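Local coordinates for D-xylonate dehydratase (Caulobacter crescentus, PDB 5OYN), which catalyses the dehydration of D-xylonate to 2-dehydro-3-deoxy-D-arabinonate in D-xylose degradation, and dehydrates D-gluconate with similar efficiency, at residues Lys54-Thr62 and Pro127-Thr135; Ala148-Ile156 and Ile254-Leu265. One frame throughout, in Å; residues are numbered along the deposited sequence.

Both contacts are buried, contact 1 more fully, and belong to the same four-stranded parallel sheet. Asp261 to Lys263 and Leu265 of contact 2 are partly exposed. Contact 1 lies within the sheet, where strands 56-61 and 130-135 run side by side in the middle. Contact 2 lies at its border, where the turn after helix 141-151 and the start of strand 155-159 pack on helix 241-259 and the connection to helix 264-267. The two meet, since Pro154 and Ile156 pair with Val131 and Leu133 of strand 130-135. Ile254 of contact 2 covers Ile57 and Val132 of contact 1. Contact 1 relies on repeated backbone hydrogen bonds. Contact 2 is mostly apolar, with one hydrogen bond from Leu265 to Asn152.

Contact 1: Lys54-Thr62 and Pro127-Thr135; sequences KPIIGIAQT and PIDAVVLTT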
loop_
_atom_site.group_PDB
_atom_site.type_symbol
_atom_site.label_atom_id
_atom_site.label_comp_id
_atom_site.label_asym_id
_atom_site.label_seq_id
_atom_site.Cartn_x
_atom_site.Cartn_y
_atom_site.Cartn_z
ATOM N N LYS A 54 18.664 16.761 9.467
ATOM C CA LYS A 54 18.202 15.546 10.119
ATOM C C LYS A 54 18.948 14.342 9.538
ATOM O O LYS A 54 19.439 14.395 8.403
ATOM C CB LYS A 54 16.697 15.365 9.933
ATOM C CG LYS A 54 15.820 16.508 10.412
ATOM C CD LYS A 54 14.347 16.059 10.431
ATOM C CE LYS A 54 13.372 17.195 10.690
ATOM N NZ LYS A 54 12.770 17.761 9.426
ATOM N N PRO A 55 19.067 13.249 10.294
ATOM C CA PRO A 55 19.756 12.072 9.751
ATOM C C PRO A 55 18.856 11.247 8.840
ATOM O O PRO A 55 17.666 11.043 9.106
ATOM C CB PRO A 55 20.164 11.283 11.000
ATOM C CG PRO A 55 19.152 11.669 12.028
ATOM C CD PRO A 55 18.617 13.043 11.684
ATOM N N ILE A 56 19.439 10.796 7.734
ATOM C CA ILE A 56 18.772 9.867 6.832
ATOM C C ILE A 56 18.844 8.492 7.477
ATOM O O ILE A 56 19.933 7.929 7.621
ATOM C CB ILE A 56 19.422 9.852 5.446
ATOM C CG1 ILE A 56 19.554 11.269 4.876
ATOM C CG2 ILE A 56 18.623 8.970 4.525
ATOM C CD1 ILE A 56 18.311 12.145 5.034
ATOM N N ILE A 57 17.692 7.948 7.864
ATOM C CA ILE A 57 17.609 6.623 8.468
ATOM C C ILE A 57 17.243 5.614 7.385
ATOM O O ILE A 57 16.122 5.615 6.879
ATOM C CB ILE A 57 16.594 6.583 9.617
ATOM C CG1 ILE A 57 16.797 7.778 10.552
ATOM C CG2 ILE A 57 16.728 5.256 10.365
ATOM C CD1 ILE A 57 17.977 7.615 11.485
ATOM N N GLY A 58 18.176 4.743 7.020
ATOM C CA GLY A 58 17.826 3.634 6.162
ATOM C C GLY A 58 16.982 2.612 6.900
ATOM O O GLY A 58 17.091 2.438 8.116
ATOM N N ILE A 59 16.099 1.952 6.155
ATOM C CA ILE A 59 15.345 0.797 6.639
ATOM C C ILE A 59 15.614 -0.321 5.637
ATOM O O ILE A 59 15.202 -0.228 4.474
ATOM C CB ILE A 59 13.835 1.088 6.778
ATOM C CG1 ILE A 59 13.597 2.317 7.652
ATOM C CG2 ILE A 59 13.094 -0.072 7.429
ATOM C CD1 ILE A 59 12.143 2.719 7.729
ATOM N N ALA A 60 16.332 -1.357 6.062
ATOM C CA ALA A 60 16.677 -2.445 5.144
ATOM C C ALA A 60 15.529 -3.447 5.147
ATOM O O ALA A 60 15.408 -4.279 6.054
ATOM C CB ALA A 60 18.004 -3.090 5.513
ATOM N N GLN A 61 14.675 -3.342 4.123
ATOM C CA GLN A 61 13.466 -4.145 4.002
ATOM C C GLN A 61 13.799 -5.551 3.540
ATOM O O GLN A 61 14.454 -5.740 2.512
ATOM C CB GLN A 61 12.505 -3.500 3.010
ATOM C CG GLN A 61 11.244 -4.302 2.790
ATOM C CD GLN A 61 10.434 -4.447 4.061
ATOM O OE1 GLN A 61 10.665 -5.362 4.847
ATOM N NE2 GLN A 61 9.490 -3.529 4.280
ATOM N N THR A 62 13.321 -6.543 4.279
ATOM C CA THR A 62 13.548 -7.924 3.896
ATOM C C THR A 62 12.280 -8.654 3.491
ATOM O O THR A 62 12.370 -9.740 2.905
ATOM C CB THR A 62 14.235 -8.686 5.034
ATOM O OG1 THR A 62 13.447 -8.586 6.232
ATOM C CG2 THR A 62 15.652 -8.127 5.259
ATOM N N PRO A 127 23.714 8.232 0.892
ATOM C CA PRO A 127 23.766 9.140 2.048
ATOM C C PRO A 127 22.955 8.628 3.225
ATOM O O PRO A 127 21.942 9.228 3.604
ATOM C CB PRO A 127 23.189 10.449 1.496
ATOM C CG PRO A 127 22.298 10.022 0.416
ATOM C CD PRO A 127 22.948 8.817 -0.218
ATOM N N ILE A 128 23.400 7.518 3.811
ATOM C CA ILE A 128 22.692 6.839 4.889
ATOM C C ILE A 128 23.475 7.036 6.178
ATOM O O ILE A 128 24.695 6.825 6.208
ATOM C CB ILE A 128 22.502 5.347 4.567
ATOM C CG1 ILE A 128 21.543 5.195 3.384
ATOM C CG2 ILE A 128 21.996 4.578 5.788
ATOM C CD1 ILE A 128 21.693 3.879 2.658
ATOM N N ASP A 129 22.778 7.450 7.237
ATOM C CA ASP A 129 23.408 7.732 8.520
ATOM C C ASP A 129 23.273 6.573 9.496
ATOM O O ASP A 129 24.278 6.033 9.962
ATOM C CB ASP A 129 22.810 8.994 9.126
ATOM C CG ASP A 129 23.125 10.203 8.309
ATOM O OD1 ASP A 129 24.266 10.251 7.780
ATOM O OD2 ASP A 129 22.238 11.089 8.184
ATOM N N ALA A 130 22.048 6.211 9.847
ATOM C CA ALA A 130 21.771 5.060 10.683
ATOM C C ALA A 130 20.903 4.093 9.891
ATOM O O ALA A 130 20.418 4.414 8.800
ATOM C CB ALA A 130 21.083 5.481 11.987
ATOM N N VAL A 131 20.701 2.895 10.444
ATOM C CA VAL A 131 19.933 1.860 9.766
ATOM C C VAL A 131 19.038 1.117 10.754
ATOM O O VAL A 131 19.346 0.986 11.942
ATOM C CB VAL A 131 20.854 0.885 9.015
ATOM C CG1 VAL A 131 21.594 0.007 9.989
ATOM C CG2 VAL A 131 20.042 0.050 8.032
ATOM N N VAL A 132 17.893 0.670 10.249
ATOM C CA VAL A 132 17.010 -0.240 10.958
ATOM C C VAL A 132 16.990 -1.530 10.158
ATOM O O VAL A 132 16.505 -1.556 9.020
ATOM C CB VAL A 132 15.606 0.339 11.118
ATOM C CG1 VAL A 132 14.696 -0.694 11.762
ATOM C CG2 VAL A 132 15.665 1.609 11.936
ATOM N N LEU A 133 17.545 -2.589 10.740
ATOM C CA LEU A 133 17.654 -3.886 10.085
ATOM C C LEU A 133 16.393 -4.685 10.405
ATOM O O LEU A 133 16.144 -5.015 11.571
ATOM C CB LEU A 133 18.911 -4.629 10.552
ATOM C CG LEU A 133 20.263 -3.931 10.424
ATOM C CD1 LEU A 133 21.312 -4.681 11.180
ATOM C CD2 LEU A 133 20.679 -3.782 8.971
ATOM N N THR A 134 15.600 -4.995 9.379
ATOM C CA THR A 134 14.414 -5.830 9.546
ATOM C C THR A 134 14.834 -7.280 9.355
ATOM O O THR A 134 15.591 -7.595 8.435
ATOM C CB THR A 134 13.300 -5.451 8.557
ATOM O OG1 THR A 134 13.715 -5.743 7.218
ATOM C CG2 THR A 134 12.940 -3.961 8.647
ATOM N N THR A 135 14.384 -8.155 10.248
ATOM C CA THR A 135 14.894 -9.520 10.292
ATOM C C THR A 135 13.770 -10.481 10.635
ATOM O O THR A 135 12.800 -10.116 11.309
ATOM C CB THR A 135 16.012 -9.711 11.345
ATOM O OG1 THR A 135 15.447 -9.566 12.652
ATOM C CG2 THR A 135 17.151 -8.701 11.171
#
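The two central strands of a four-stranded parallel sheet meet here, with Ile57 paired to Ala130, Gly58 to Val131, Ile59 to Val132 and Ala60 to Leu133. The short segments run at 20° to each other. Gly58 bonds twice to the other strand, its N to Ala130 O at 2.9 Å and its O to Val132 N at 2.9 Å. The next link is Ala60 N to Val132 O, 3.0 Å. Ahead of this ladder, Asp129 holds Ile56 at two points. Its backbone N reaches Ile56 O, and its OD2 takes Ile56 N at 2.9 Å on the anti side, 32° out of the carboxylate plane. Ser20 also bonds to that OD2. At the far end, chi1 of 66° sets Thr134 OG1 between its own backbone N and carbonyl carbon, from where it donates across to Ala60 O, in the carbonyl plane and on a lone pair. This end leads toward the iron-sulfur site: the side chain of Thr62 is about 7 Å from that of the cluster ligand Cys137.

Ile57 CD1 lies 3.8 Å from Ala130 CB, and Ile57 CG2 lies 4.1 Å from Val132 CG2. Helices 73-87 and 241-259 cover this face. On the other face Ala60 CB meets Leu133 CD2. The backbone ladder thus fixes the strand register, and a carboxylate and a hydroxyl extend it at its two ends.

Contact 2: Ala148-Ile156 and Ile254-Leu265; sequences ATTVNIPAI and IVDLAYDDVKPL
With chi1 at -160°, Asn152 sends its carboxamide away from its own backbone N and to the backbone of Leu265. The residue leaves helix 141-151 with positive phi, which turns the chain toward strand 155-159. Its OD1 accepts Leu265 N at 2.9 Å. The N-H points almost straight at it, at 174°, but the donor is tilted 29° from the carbonyl plane. ND2 faces Leu265 CD1 at 3.4 Å and bonds to Asp590 further along the chain. Both ends of the amide are therefore engaged, which should fix its rotation. The side chains of Lys263 and Asn152 cross at about a right angle, and the NZ of Lys263 forms a salt bridge with Asp261. An alanine at Asn152 would take away OD1 and is likely to leave Leu265 N without its partner at the start of helix 264-267.

Around this bond the packing is mostly apolar. Pro264 rests on the last turn of helix 141-151, its CB 3.6 Å from Thr149 CG2. The ring of Pro154 fits against Leu257 and Ala258 of helix 241-259, its CB 3.3 Å from Leu257 O and 4.1 Å from Leu257 CB. Ile254 CG1 points away from the backbone N, which carries CD1 toward the sheet, to 3.6 Å from Ile156 CG2. The two isoleucines slide past each other in opposite directions. Leu257 CD1 lies 4.1 Å from Ile156 CB.

Strand 130-135, helix 141-151 and strand 155-159 form a beta-alpha-beta crossover between neighbouring parallel strands. This contact packs the turn into the second strand of that crossover against helix 241-259, which also covers Ile57 and Val132 of the parallel sheet.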
loop_
_atom_site.group_PDB
_atom_site.type_symbol
_atom_site.label_atom_id
_atom_site.label_comp_id
_atom_site.label_asym_id
_atom_site.label_seq_id
_atom_site.Cartn_x
_atom_site.Cartn_y
_atom_site.Cartn_z
ATOM N N ALA A 148 25.965 -4.389 8.723
ATOM C CA ALA A 148 25.972 -3.129 9.455
ATOM C C ALA A 148 27.289 -2.915 10.197
ATOM O O ALA A 148 27.732 -1.770 10.330
ATOM C CB ALA A 148 24.792 -3.065 10.427
ATOM N N THR A 149 27.937 -3.987 10.686
ATOM C CA THR A 149 29.150 -3.742 11.460
ATOM C C THR A 149 30.338 -3.442 10.553
ATOM O O THR A 149 31.137 -2.551 10.865
ATOM C CB THR A 149 29.477 -4.910 12.399
ATOM O OG1 THR A 149 30.117 -5.955 11.670
ATOM C CG2 THR A 149 28.246 -5.453 13.052
ATOM N N THR A 150 30.470 -4.161 9.431
ATOM C CA THR A 150 31.515 -3.841 8.462
ATOM C C THR A 150 31.508 -2.360 8.128
ATOM O O THR A 150 32.557 -1.709 8.093
ATOM C CB THR A 150 31.338 -4.663 7.184
ATOM O OG1 THR A 150 31.555 -6.052 7.459
ATOM C CG2 THR A 150 32.322 -4.213 6.127
ATOM N N VAL A 151 30.324 -1.804 7.889
ATOM C CA VAL A 151 30.243 -0.380 7.601
ATOM C C VAL A 151 30.302 0.422 8.890
ATOM O O VAL A 151 30.945 1.478 8.949
ATOM C CB VAL A 151 28.979 -0.086 6.782
ATOM C CG1 VAL A 151 28.735 1.418 6.674
ATOM C CG2 VAL A 151 29.118 -0.720 5.409
ATOM N N ASN A 152 29.660 -0.077 9.942
ATOM C CA ASN A 152 29.723 0.521 11.275
ATOM C C ASN A 152 29.128 1.927 11.278
ATOM O O ASN A 152 29.805 2.917 11.555
ATOM C CB ASN A 152 31.159 0.530 11.820
ATOM C CG ASN A 152 31.207 0.685 13.331
ATOM O OD1 ASN A 152 30.380 0.123 14.049
ATOM N ND2 ASN A 152 32.183 1.439 13.820
ATOM N N ILE A 153 27.841 1.994 10.951
ATOM C CA ILE A 153 27.027 3.173 11.257
ATOM C C ILE A 153 26.005 2.721 12.293
ATOM O O ILE A 153 25.724 1.516 12.373
ATOM C CB ILE A 153 26.356 3.752 10.002
ATOM C CG1 ILE A 153 25.658 2.657 9.198
ATOM C CG2 ILE A 153 27.358 4.462 9.125
ATOM C CD1 ILE A 153 24.560 3.199 8.276
ATOM N N PRO A 154 25.443 3.615 13.108
ATOM C CA PRO A 154 24.507 3.164 14.151
ATOM C C PRO A 154 23.366 2.342 13.561
ATOM O O PRO A 154 22.739 2.729 12.572
ATOM C CB PRO A 154 24.009 4.471 14.777
ATOM C CG PRO A 154 25.012 5.509 14.387
ATOM C CD PRO A 154 25.609 5.078 13.095
ATOM N N ALA A 155 23.125 1.178 14.167
ATOM C CA ALA A 155 22.204 0.173 13.657
ATOM C C ALA A 155 21.303 -0.312 14.780
ATOM O O ALA A 155 21.593 -0.120 15.960
ATOM C CB ALA A 155 22.954 -1.014 13.058
ATOM N N ILE A 156 20.200 -0.953 14.402
ATOM C CA ILE A 156 19.295 -1.555 15.378
ATOM C C ILE A 156 18.466 -2.595 14.642
ATOM O O ILE A 156 18.077 -2.391 13.486
ATOM C CB ILE A 156 18.436 -0.471 16.074
ATOM C CG1 ILE A 156 17.724 -1.008 17.303
ATOM C CG2 ILE A 156 17.456 0.204 15.097
ATOM C CD1 ILE A 156 16.861 0.079 17.974
ATOM N N ILE A 254 16.205 4.674 16.794
ATOM C CA ILE A 254 17.342 4.632 15.878
ATOM C C ILE A 254 17.847 6.034 15.598
ATOM O O ILE A 254 19.024 6.213 15.274
ATOM C CB ILE A 254 16.992 3.880 14.577
ATOM C CG1 ILE A 254 18.247 3.599 13.732
ATOM C CG2 ILE A 254 15.979 4.659 13.744
ATOM C CD1 ILE A 254 19.466 3.143 14.493
ATOM N N VAL A 255 16.998 7.055 15.720
ATOM C CA VAL A 255 17.524 8.398 15.517
ATOM C C VAL A 255 18.367 8.811 16.723
ATOM O O VAL A 255 19.429 9.433 16.570
ATOM C CB VAL A 255 16.397 9.408 15.202
ATOM C CG1 VAL A 255 15.499 8.892 14.098
ATOM C CG2 VAL A 255 15.593 9.725 16.417
ATOM N N ASP A 256 17.935 8.430 17.935
ATOM C CA ASP A 256 18.761 8.601 19.127
ATOM C C ASP A 256 20.147 7.992 18.923
ATOM O O ASP A 256 21.168 8.653 19.135
ATOM C CB ASP A 256 18.077 7.951 20.329
ATOM C CG ASP A 256 16.955 8.790 20.900
ATOM O OD1 ASP A 256 16.975 10.032 20.725
ATOM O OD2 ASP A 256 16.060 8.192 21.546
ATOM N N LEU A 257 20.198 6.730 18.492
ATOM C CA LEU A 257 21.476 6.087 18.224
ATOM C C LEU A 257 22.271 6.828 17.160
ATOM O O LEU A 257 23.502 6.742 17.137
ATOM C CB LEU A 257 21.264 4.640 17.782
ATOM C CG LEU A 257 20.665 3.606 18.725
ATOM C CD1 LEU A 257 20.729 2.265 18.020
ATOM C CD2 LEU A 257 21.436 3.556 20.032
ATOM N N ALA A 258 21.598 7.530 16.254
ATOM C CA ALA A 258 22.335 8.287 15.249
ATOM C C ALA A 258 22.962 9.535 15.853
ATOM O O ALA A 258 24.089 9.896 15.499
ATOM C CB ALA A 258 21.421 8.663 14.083
ATOM N N TYR A 259 22.259 10.192 16.776
ATOM C CA TYR A 259 22.791 11.411 17.368
ATOM C C TYR A 259 23.897 11.099 18.370
ATOM O O TYR A 259 24.982 11.690 18.310
ATOM C CB TYR A 259 21.663 12.217 18.014
ATOM C CG TYR A 259 20.969 13.138 17.016
ATOM C CD1 TYR A 259 19.796 12.753 16.383
ATOM C CD2 TYR A 259 21.501 14.379 16.686
ATOM C CE1 TYR A 259 19.160 13.581 15.473
ATOM C CE2 TYR A 259 20.867 15.215 15.770
ATOM C CZ TYR A 259 19.697 14.808 15.168
ATOM O OH TYR A 259 19.047 15.616 14.257
ATOM N N ASP A 260 23.654 10.148 19.276
ATOM C CA ASP A 260 24.668 9.738 20.240
ATOM C C ASP A 260 25.780 8.920 19.616
ATOM O O ASP A 260 26.739 8.598 20.314
ATOM C CB ASP A 260 24.033 8.940 21.377
ATOM C CG ASP A 260 22.882 9.678 22.015
ATOM O OD1 ASP A 260 22.778 10.908 21.782
ATOM O OD2 ASP A 260 22.075 9.039 22.727
ATOM N N ASP A 261 25.667 8.556 18.342
ATOM C CA ASP A 261 26.767 7.942 17.601
ATOM C C ASP A 261 27.126 6.551 18.144
ATOM O O ASP A 261 28.296 6.165 18.166
ATOM C CB ASP A 261 27.986 8.868 17.599
ATOM C CG ASP A 261 28.866 8.679 16.382
ATOM O OD1 ASP A 261 28.359 8.210 15.339
ATOM O OD2 ASP A 261 30.073 8.995 16.478
ATOM N N VAL A 262 26.119 5.774 18.551
ATOM C CA VAL A 262 26.330 4.417 19.068
ATOM C C VAL A 262 26.376 3.440 17.892
ATOM O O VAL A 262 25.336 3.002 17.394
ATOM C CB VAL A 262 25.243 4.017 20.065
ATOM C CG1 VAL A 262 25.501 2.613 20.581
ATOM C CG2 VAL A 262 25.146 5.018 21.191
ATOM N N LYS A 263 27.585 3.058 17.477
ATOM C CA LYS A 263 27.856 2.142 16.375
ATOM C C LYS A 263 27.836 0.680 16.827
ATOM O O LYS A 263 27.916 0.381 18.026
ATOM C CB LYS A 263 29.216 2.464 15.755
ATOM C CG LYS A 263 29.290 3.814 15.052
ATOM C CD LYS A 263 30.720 4.102 14.605
ATOM C CE LYS A 263 30.847 5.483 14.013
ATOM N NZ LYS A 263 29.862 6.385 14.672
ATOM N N PRO A 264 27.706 -0.260 15.880
ATOM C CA PRO A 264 27.826 -1.684 16.244
ATOM C C PRO A 264 29.123 -2.029 16.963
ATOM O O PRO A 264 29.099 -2.751 17.971
ATOM C CB PRO A 264 27.724 -2.401 14.886
ATOM C CG PRO A 264 27.000 -1.477 14.004
ATOM C CD PRO A 264 27.236 -0.077 14.497
ATOM N N LEU A 265 30.266 -1.543 16.463
ATOM C CA LEU A 265 31.552 -1.872 17.077
ATOM C C LEU A 265 31.640 -1.416 18.533
ATOM O O LEU A 265 32.535 -1.865 19.254
ATOM C CB LEU A 265 32.698 -1.267 16.253
ATOM C CG LEU A 265 33.043 -2.025 14.961
ATOM C CD1 LEU A 265 34.081 -1.312 14.124
ATOM C CD2 LEU A 265 33.491 -3.461 15.242
#